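Local coordinates for EmGH1 (Erythrobacter marinus, PDB 5Z87), which probably hydrolyses beta-glucosidic bonds as a family 3 glycoside hydrolase, and may also act on xylosides and arabinofuranosides, at residues A[83-86]-A[87-91]; A[52-56]-A[57-61]; A[406-409]-A[410-413]. One frame throughout, in Å; residues are numbered along the deposited sequence.

From the N terminus the contacts come in series, with none nested or crossed. Interaction 2 (52-56 with 57-61) closes first, turning the chain from the loop after helix 43-51 into helix 56-61. Interaction 1 (83-86 with 87-91) follows, a 3-10 turn after helix 75-81 that leads into strand 91-93, the first strand of the parallel sheet. These two touch: H87 lies against D57 and E58, and A61 packs on Y84 and G88, with centres about 10 Å apart. Interaction 3 (406-409 with 410-413) covers about two turns of helix 403-416, with its nearest atoms about 28 Å from interaction 1 and about 35 Å from interaction 2.

Interaction 1 (A[83-86]-A[87-91]); sequences PYFA and HGIGG
A local contact round a 3-10 turn brings Y84 and F85 against I89, in the connection from helix 75-81 to strand 91-93, the first strand of the parallel sheet in the TIM-barrel-type N-terminal domain. The turn ends with two backbone bonds of i to i+3 spacing: H87 N to Y84 O (2.9 Å) and G88 N to F85 O (2.9 Å). G88 has a positive phi of 91°, a backbone shape that suits glycine and lets the chain swing out toward the strand. Its carbonyl O then faces back to F85, taking a CA-H...O contact from F85 CA at 3.4 Å.

I89 serves both aromatic rings, meeting each at its edge. CG1 reaches Y84 CE1 at 3.9 Å, while CB lies 4.0 Å from F85 CE1. F85 points its CG anti to the backbone N (chi1 -170°), which swings the ring round to I89; F78 meets this ring edge-to-face. The H87 ring has A86 CB over one face, and one water links the two residues, donating to A86 O at 2.8 Å and lying 2.9 Å from H87 ND1.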
ATOM      1  N   PRO A  83     -26.643  36.501  -0.136  1.00 27.52           N
ATOM      2  CA  PRO A  83     -28.075  36.824  -0.259  1.00 31.81           C
ATOM      3  C   PRO A  83     -29.037  35.653  -0.082  1.00 30.69           C
ATOM      4  O   PRO A  83     -30.187  35.895   0.310  1.00 30.13           O
ATOM      5  CB  PRO A  83     -28.165  37.417  -1.669  1.00 30.04           C
ATOM      6  CG  PRO A  83     -26.810  38.085  -1.848  1.00 30.34           C
ATOM      7  CD  PRO A  83     -25.844  37.114  -1.216  1.00 31.69           C
ATOM      8  N   TYR A  84     -28.626  34.405  -0.334  1.00 24.34           N
ATOM      9  CA  TYR A  84     -29.545  33.281  -0.129  1.00 27.64           C
ATOM     10  C   TYR A  84     -30.095  33.218   1.294  1.00 25.44           C
ATOM     11  O   TYR A  84     -31.133  32.587   1.512  1.00 25.48           O
ATOM     12  CB  TYR A  84     -28.872  31.937  -0.445  1.00 24.32           C
ATOM     13  CG  TYR A  84     -27.927  31.446   0.646  1.00 24.96           C
ATOM     14  CD1 TYR A  84     -28.400  30.748   1.755  1.00 24.50           C
ATOM     15  CD2 TYR A  84     -26.559  31.673   0.555  1.00 25.17           C
ATOM     16  CE1 TYR A  84     -27.544  30.319   2.745  1.00 29.63           C
ATOM     17  CE2 TYR A  84     -25.696  31.245   1.539  1.00 21.39           C
ATOM     18  CZ  TYR A  84     -26.188  30.562   2.623  1.00 29.41           C
ATOM     19  OH  TYR A  84     -25.323  30.136   3.601  1.00 27.38           O
ATOM     20  N   PHE A  85     -29.400  33.802   2.272  1.00 20.35           N
ATOM     21  CA  PHE A  85     -29.832  33.682   3.661  1.00 23.76           C
ATOM     22  C   PHE A  85     -31.154  34.406   3.908  1.00 25.25           C
ATOM     23  O   PHE A  85     -31.814  34.145   4.916  1.00 22.62           O
ATOM     24  CB  PHE A  85     -28.739  34.215   4.599  1.00 21.05           C
ATOM     25  CG  PHE A  85     -28.984  33.927   6.058  1.00 26.66           C
ATOM     26  CD1 PHE A  85     -29.205  32.627   6.502  1.00 22.13           C
ATOM     27  CD2 PHE A  85     -28.989  34.958   6.987  1.00 25.94           C
ATOM     28  CE1 PHE A  85     -29.433  32.364   7.842  1.00 23.01           C
ATOM     29  CE2 PHE A  85     -29.221  34.706   8.331  1.00 20.19           C
ATOM     30  CZ  PHE A  85     -29.447  33.409   8.762  1.00 22.09           C
ATOM     31  N   ALA A  86     -31.565  35.283   2.997  1.00 25.93           N
ATOM     32  CA  ALA A  86     -32.909  35.838   3.059  1.00 32.29           C
ATOM     33  C   ALA A  86     -33.975  34.747   3.078  1.00 26.80           C
ATOM     34  O   ALA A  86     -35.080  34.982   3.573  1.00 32.33           O
ATOM     35  CB  ALA A  86     -33.127  36.791   1.875  1.00 26.34           C
ATOM     36  N   HIS A  87     -33.658  33.548   2.587  1.00 26.70           N
ATOM     37  CA  HIS A  87     -34.586  32.424   2.590  1.00 25.72           C
ATOM     38  C   HIS A  87     -34.209  31.356   3.608  1.00 27.70           C
ATOM     39  O   HIS A  87     -34.667  30.216   3.503  1.00 25.62           O
ATOM     40  CB  HIS A  87     -34.672  31.813   1.197  1.00 21.47           C
ATOM     41  CG  HIS A  87     -34.676  32.834   0.108  1.00 32.70           C
ATOM     42  ND1 HIS A  87     -35.725  33.710  -0.083  1.00 29.31           N
ATOM     43  CD2 HIS A  87     -33.748  33.143  -0.830  1.00 32.52           C
ATOM     44  CE1 HIS A  87     -35.449  34.504  -1.102  1.00 32.23           C
ATOM     45  NE2 HIS A  87     -34.253  34.187  -1.569  1.00 38.82           N
ATOM     46  N   GLY A  88     -33.393  31.696   4.597  1.00 26.38           N
ATOM     47  CA  GLY A  88     -32.994  30.676   5.547  1.00 25.19           C
ATOM     48  C   GLY A  88     -31.717  29.977   5.122  1.00 23.61           C
ATOM     49  O   GLY A  88     -30.902  30.555   4.393  1.00 23.43           O
ATOM     50  N   ILE A  89     -31.534  28.732   5.560  1.00 18.40           N
ATOM     51  CA  ILE A  89     -30.243  28.070   5.432  1.00 24.69           C
ATOM     52  C   ILE A  89     -30.456  26.578   5.619  1.00 20.68           C
ATOM     53  O   ILE A  89     -31.329  26.151   6.379  1.00 18.57           O
ATOM     54  CB  ILE A  89     -29.225  28.665   6.446  1.00 23.69           C
ATOM     55  CG1 ILE A  89     -27.783  28.304   6.071  1.00 23.84           C
ATOM     56  CG2 ILE A  89     -29.548  28.253   7.883  1.00 17.33           C
ATOM     57  CD1 ILE A  89     -26.760  29.249   6.671  1.00 20.13           C
ATOM     58  N   GLY A  90     -29.671  25.781   4.900  1.00 19.62           N
ATOM     59  CA  GLY A  90     -29.669  24.348   5.113  1.00 18.43           C
ATOM     60  C   GLY A  90     -29.197  23.952   6.497  1.00 23.19           C
ATOM     61  O   GLY A  90     -29.930  23.317   7.260  1.00 18.41           O
ATOM     62  N   GLY A  91     -27.960  24.314   6.836  1.00 23.92           N
ATOM     63  CA  GLY A  91     -27.430  23.999   8.145  1.00 19.22           C
ATOM     64  C   GLY A  91     -26.329  24.962   8.522  1.00 20.04           C
ATOM     65  O   GLY A  91     -25.889  25.789   7.721  1.00 22.75           O
TER
HETATM   66  O   HOH W   1     -37.425  34.122   2.285  1.00 32.34           O

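Interaction 2 (A[52-56]-A[57-61]); sequences NLMTL and DEMAA
E58 OE1 receives the backbone N-H of T55 at 3.0 Å between N and OE1, nearly straight at 166° and from the anti side, somewhat out of the carboxylate plane. The return bond runs from E58 N to T55 OG1 (3.1 Å), so the two residues form a capping box, with T55 as N-cap of helix 56-61. T55 sets its hydroxyl between backbone N and carbonyl carbon (chi1 72°), which turns OG1 in over the first turn, where it also lies 3.2 Å from E58 CG. Regular helical bonds follow at once: M59 N to T55 O (3.0 Å) and A60 N to L56 O (2.9 Å).

Ahead of the box, M54 bends at chi3 and brings CE to 3.5 Å from E58 O, while its CB packs on M59 CG at 3.8 Å. M59 CE lies back near T55 O. Helix 366-382 covers both methionines, through L377 on M54 and R370 and A373 on M59.

E58 is held twice over, because OE2 forms a salt bridge with R120; D57 OD1 pairs likewise with R360. The N-H of T55 and the positive charge of R120 would be expected to favour the ionised carboxylate of E58.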
ATOM      1  N   ASN A  52     -43.132  21.502  -2.882  1.00 26.20           N
ATOM      2  CA  ASN A  52     -44.016  22.002  -3.933  1.00 32.05           C
ATOM      3  C   ASN A  52     -44.377  23.469  -3.746  1.00 25.00           C
ATOM      4  O   ASN A  52     -44.763  24.121  -4.716  1.00 31.27           O
ATOM      5  CB  ASN A  52     -45.289  21.161  -3.999  1.00 24.17           C
ATOM      6  CG  ASN A  52     -45.020  19.749  -4.496  1.00 38.20           C
ATOM      7  OD1 ASN A  52     -44.097  19.528  -5.284  1.00 39.70           O
ATOM      8  ND2 ASN A  52     -45.813  18.781  -4.030  1.00 36.09           N
ATOM      9  N   LEU A  53     -44.235  24.012  -2.542  1.00 30.06           N
ATOM     10  CA  LEU A  53     -44.576  25.405  -2.292  1.00 21.84           C
ATOM     11  C   LEU A  53     -43.404  26.364  -2.466  1.00 26.91           C
ATOM     12  O   LEU A  53     -43.620  27.580  -2.434  1.00 31.29           O
ATOM     13  CB  LEU A  53     -45.140  25.558  -0.876  1.00 23.40           C
ATOM     14  CG  LEU A  53     -46.214  24.550  -0.485  1.00 29.46           C
ATOM     15  CD1 LEU A  53     -46.667  24.783   0.935  1.00 26.34           C
ATOM     16  CD2 LEU A  53     -47.382  24.639  -1.447  1.00 29.11           C
ATOM     17  N   MET A  54     -42.181  25.864  -2.661  1.00 24.14           N
ATOM     18  CA  MET A  54     -40.980  26.683  -2.535  1.00 21.74           C
ATOM     19  C   MET A  54     -40.442  27.096  -3.898  1.00 18.26           C
ATOM     20  O   MET A  54     -40.591  26.378  -4.882  1.00 22.32           O
ATOM     21  CB  MET A  54     -39.894  25.931  -1.755  1.00 21.63           C
ATOM     22  CG  MET A  54     -40.349  25.478  -0.377  1.00 26.32           C
ATOM     23  SD  MET A  54     -39.178  24.447   0.527  1.00 28.73           S
ATOM     24  CE  MET A  54     -37.760  25.551   0.660  1.00 17.69           C
ATOM     25  N   THR A  55     -39.808  28.268  -3.943  1.00 23.66           N
ATOM     26  CA  THR A  55     -39.139  28.731  -5.148  1.00 28.01           C
ATOM     27  C   THR A  55     -37.776  28.040  -5.317  1.00 32.97           C
ATOM     28  O   THR A  55     -37.273  27.357  -4.423  1.00 28.66           O
ATOM     29  CB  THR A  55     -38.953  30.250  -5.109  1.00 33.44           C
ATOM     30  OG1 THR A  55     -37.936  30.592  -4.147  1.00 26.31           O
ATOM     31  CG2 THR A  55     -40.283  30.953  -4.749  1.00 26.25           C
ATOM     32  N   LEU A  56     -37.177  28.242  -6.493  1.00 28.23           N
ATOM     33  CA  LEU A  56     -35.810  27.789  -6.737  1.00 34.20           C
ATOM     34  C   LEU A  56     -34.849  28.322  -5.677  1.00 32.20           C
ATOM     35  O   LEU A  56     -34.053  27.564  -5.105  1.00 27.57           O
ATOM     36  CB  LEU A  56     -35.363  28.234  -8.129  1.00 28.56           C
ATOM     37  CG  LEU A  56     -33.880  28.079  -8.466  1.00 31.41           C
ATOM     38  CD1 LEU A  56     -33.502  26.617  -8.443  1.00 25.81           C
ATOM     39  CD2 LEU A  56     -33.569  28.684  -9.826  1.00 30.34           C
ATOM     40  N   ASP A  57     -34.910  29.628  -5.403  1.00 28.00           N
ATOM     41  CA  ASP A  57     -33.996  30.241  -4.443  1.00 27.14           C
ATOM     42  C   ASP A  57     -34.216  29.715  -3.030  1.00 30.73           C
ATOM     43  O   ASP A  57     -33.253  29.577  -2.260  1.00 26.08           O
ATOM     44  CB  ASP A  57     -34.147  31.762  -4.473  1.00 24.79           C
ATOM     45  CG  ASP A  57     -33.580  32.377  -5.739  1.00 35.73           C
ATOM     46  OD1 ASP A  57     -33.016  31.630  -6.561  1.00 37.87           O
ATOM     47  OD2 ASP A  57     -33.693  33.609  -5.913  1.00 43.46           O
ATOM     48  N   GLU A  58     -35.464  29.405  -2.671  1.00 26.25           N
ATOM     49  CA  GLU A  58     -35.735  28.891  -1.332  1.00 29.16           C
ATOM     50  C   GLU A  58     -35.242  27.457  -1.172  1.00 28.23           C
ATOM     51  O   GLU A  58     -34.703  27.095  -0.122  1.00 24.74           O
ATOM     52  CB  GLU A  58     -37.228  28.986  -1.027  1.00 24.42           C
ATOM     53  CG  GLU A  58     -37.740  30.437  -0.963  1.00 22.71           C
ATOM     54  CD  GLU A  58     -39.240  30.488  -0.736  1.00 28.51           C
ATOM     55  OE1 GLU A  58     -39.956  29.617  -1.290  1.00 23.14           O
ATOM     56  OE2 GLU A  58     -39.694  31.388   0.009  1.00 27.27           O
ATOM     57  N   MET A  59     -35.432  26.622  -2.194  1.00 26.83           N
ATOM     58  CA  MET A  59     -34.898  25.268  -2.135  1.00 24.20           C
ATOM     59  C   MET A  59     -33.375  25.275  -2.142  1.00 27.88           C
ATOM     60  O   MET A  59     -32.742  24.523  -1.391  1.00 25.35           O
ATOM     61  CB  MET A  59     -35.427  24.443  -3.299  1.00 20.78           C
ATOM     62  CG  MET A  59     -36.871  24.059  -3.138  1.00 25.45           C
ATOM     63  SD  MET A  59     -37.417  22.977  -4.463  1.00 34.17           S
ATOM     64  CE  MET A  59     -37.208  24.072  -5.873  1.00 32.24           C
ATOM     65  N   ALA A  60     -32.775  26.122  -2.979  1.00 24.76           N
ATOM     66  CA  ALA A  60     -31.323  26.152  -3.072  1.00 26.61           C
ATOM     67  C   ALA A  60     -30.689  26.537  -1.747  1.00 24.16           C
ATOM     68  O   ALA A  60     -29.606  26.049  -1.414  1.00 28.93           O
ATOM     69  CB  ALA A  60     -30.885  27.111  -4.177  1.00 21.35           C
ATOM     70  N   ALA A  61     -31.350  27.384  -0.968  1.00 24.02           N
ATOM     71  CA  ALA A  61     -30.753  27.831   0.285  1.00 26.62           C
ATOM     72  C   ALA A  61     -30.611  26.679   1.279  1.00 25.39           C
ATOM     73  O   ALA A  61     -29.715  26.699   2.131  1.00 22.53           O
ATOM     74  CB  ALA A  61     -31.591  28.968   0.878  1.00 22.82           C
TER

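Interaction 3 (A[406-409]-A[410-413])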
ATOM      1  N   LYS A 406     -20.695  10.692  33.789  1.00 31.10           N
ATOM      2  CA  LYS A 406     -19.305  10.505  34.202  1.00 28.66           C
ATOM      3  C   LYS A 406     -19.050   9.059  34.616  1.00 30.36           C
ATOM      4  O   LYS A 406     -17.998   8.489  34.296  1.00 23.45           O
ATOM      5  CB  LYS A 406     -18.954  11.461  35.340  1.00 29.74           C
ATOM      6  CG  LYS A 406     -18.868  12.912  34.917  1.00 31.90           C
ATOM      7  CD  LYS A 406     -18.199  13.791  35.985  1.00 31.17           C
ATOM      8  CE  LYS A 406     -19.091  13.953  37.215  1.00 35.67           C
ATOM      9  NZ  LYS A 406     -18.656  15.096  38.072  1.00 46.14           N
ATOM     10  N   LEU A 407     -20.018   8.433  35.292  1.00 23.00           N
ATOM     11  CA  LEU A 407     -19.820   7.051  35.709  1.00 25.24           C
ATOM     12  C   LEU A 407     -19.796   6.113  34.505  1.00 32.09           C
ATOM     13  O   LEU A 407     -18.975   5.184  34.447  1.00 29.46           O
ATOM     14  CB  LEU A 407     -20.895   6.641  36.708  1.00 24.02           C
ATOM     15  CG  LEU A 407     -20.951   5.136  36.989  1.00 41.13           C
ATOM     16  CD1 LEU A 407     -19.649   4.630  37.632  1.00 33.69           C
ATOM     17  CD2 LEU A 407     -22.162   4.797  37.840  1.00 29.20           C
ATOM     18  N   LEU A 408     -20.670   6.353  33.523  1.00 24.66           N
ATOM     19  CA  LEU A 408     -20.602   5.586  32.287  1.00 27.03           C
ATOM     20  C   LEU A 408     -19.229   5.731  31.633  1.00 31.48           C
ATOM     21  O   LEU A 408     -18.627   4.738  31.212  1.00 30.91           O
ATOM     22  CB  LEU A 408     -21.714   6.023  31.334  1.00 23.76           C
ATOM     23  CG  LEU A 408     -21.752   5.315  29.976  1.00 26.45           C
ATOM     24  CD1 LEU A 408     -21.862   3.807  30.157  1.00 25.86           C
ATOM     25  CD2 LEU A 408     -22.911   5.832  29.133  1.00 25.09           C
ATOM     26  N   ALA A 409     -18.692   6.953  31.591  1.00 23.58           N
ATOM     27  CA  ALA A 409     -17.366   7.155  31.018  1.00 20.12           C
ATOM     28  C   ALA A 409     -16.292   6.386  31.787  1.00 31.44           C
ATOM     29  O   ALA A 409     -15.336   5.869  31.190  1.00 26.91           O
ATOM     30  CB  ALA A 409     -17.038   8.643  30.986  1.00 17.38           C
ATOM     31  N   ARG A 410     -16.423   6.315  33.112  1.00 26.51           N
ATOM     32  CA  ARG A 410     -15.508   5.501  33.906  1.00 23.44           C
ATOM     33  C   ARG A 410     -15.664   4.018  33.584  1.00 27.62           C
ATOM     34  O   ARG A 410     -14.674   3.317  33.323  1.00 23.93           O
ATOM     35  CB  ARG A 410     -15.750   5.767  35.391  1.00 32.58           C
ATOM     36  CG  ARG A 410     -15.210   4.712  36.319  1.00 30.42           C
ATOM     37  CD  ARG A 410     -13.909   5.173  36.905  1.00 40.60           C
ATOM     38  NE  ARG A 410     -13.996   5.423  38.342  1.00 45.68           N
ATOM     39  CZ  ARG A 410     -13.347   4.700  39.251  1.00 52.76           C
ATOM     40  NH1 ARG A 410     -12.571   3.686  38.859  1.00 46.50           N
ATOM     41  NH2 ARG A 410     -13.462   4.993  40.544  1.00 49.65           N
ATOM     42  N   ARG A 411     -16.908   3.522  33.577  1.00 25.19           N
ATOM     43  CA  ARG A 411     -17.127   2.101  33.321  1.00 27.28           C
ATOM     44  C   ARG A 411     -16.674   1.696  31.917  1.00 33.39           C
ATOM     45  O   ARG A 411     -16.184   0.574  31.719  1.00 29.50           O
ATOM     46  CB  ARG A 411     -18.600   1.745  33.529  1.00 29.44           C
ATOM     47  CG  ARG A 411     -18.957   1.403  34.975  1.00 41.02           C
ATOM     48  CD  ARG A 411     -20.192   0.501  35.058  1.00 50.93           C
ATOM     49  NE  ARG A 411     -21.276   0.939  34.170  1.00 61.42           N
ATOM     50  CZ  ARG A 411     -21.927   0.152  33.308  1.00 69.30           C
ATOM     51  NH1 ARG A 411     -21.616  -1.141  33.210  1.00 53.92           N
ATOM     52  NH2 ARG A 411     -22.900   0.659  32.544  1.00 59.22           N
ATOM     53  N   MET A 412     -16.826   2.584  30.931  1.00 28.45           N
ATOM     54  CA  MET A 412     -16.393   2.246  29.580  1.00 26.72           C
ATOM     55  C   MET A 412     -14.879   2.053  29.538  1.00 30.35           C
ATOM     56  O   MET A 412     -14.383   1.064  28.985  1.00 26.32           O
ATOM     57  CB  MET A 412     -16.840   3.321  28.593  1.00 20.91           C
ATOM     58  CG  MET A 412     -16.636   2.938  27.126  1.00 26.55           C
ATOM     59  SD  MET A 412     -17.439   1.382  26.641  1.00 37.81           S
ATOM     60  CE  MET A 412     -18.760   1.939  25.603  1.00 34.54           C
ATOM     61  N   ALA A 413     -14.131   2.973  30.161  1.00 21.61           N
ATOM     62  CA  ALA A 413     -12.682   2.824  30.243  1.00 23.24           C
ATOM     63  C   ALA A 413     -12.287   1.511  30.923  1.00 33.91           C
ATOM     64  O   ALA A 413     -11.394   0.800  30.438  1.00 28.77           O
ATOM     65  CB  ALA A 413     -12.077   4.021  30.973  1.00 24.27           C
TER
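Helix 403-416 supplies both halves of this contact, about two turns of alpha-helix whose side chains spread to different neighbours. R411 N donates to L407 O and M412 N to L408 O, each at 2.8 Å. R410 N reaches K406 O at 2.9 Å, whereas A413 N to A409 O is longer, 3.3 Å, and weak. Over these bonds the beta carbons lie close to the carbonyls of the preceding turn, R410 CB coming within 3.4 Å of L407 O and M412 CB within 3.5 Å of L408 O.

The helix leads to strand 418-422, an outer strand of the six-stranded mixed sheet of the C-terminal domain. It packs against both helix 155-171, of the TIM-barrel-type N-terminal domain, and helix 607-615, of the C-terminal domain, and so joins the two parts. L408 and M412 pack on V161 of the first; A413 rests on A610 of the second.

Within the helix, side-chain touches run between leucine methyls and the R411 chain. L407 CD1 sits 4.2 Å from R411 CG, and L408 CD1 lies 4.1 Å from R411 NH2, obliquely to the guanidinium plane. A bend at chi3 (-45°) carries that guanidinium back along the helix toward L408. R410, bent at chi2 and chi3, swings away from the contact, and its NH1 makes a salt bridge with E414 OE2, one turn further along the same helix, and a hydrogen bond with S613 OG.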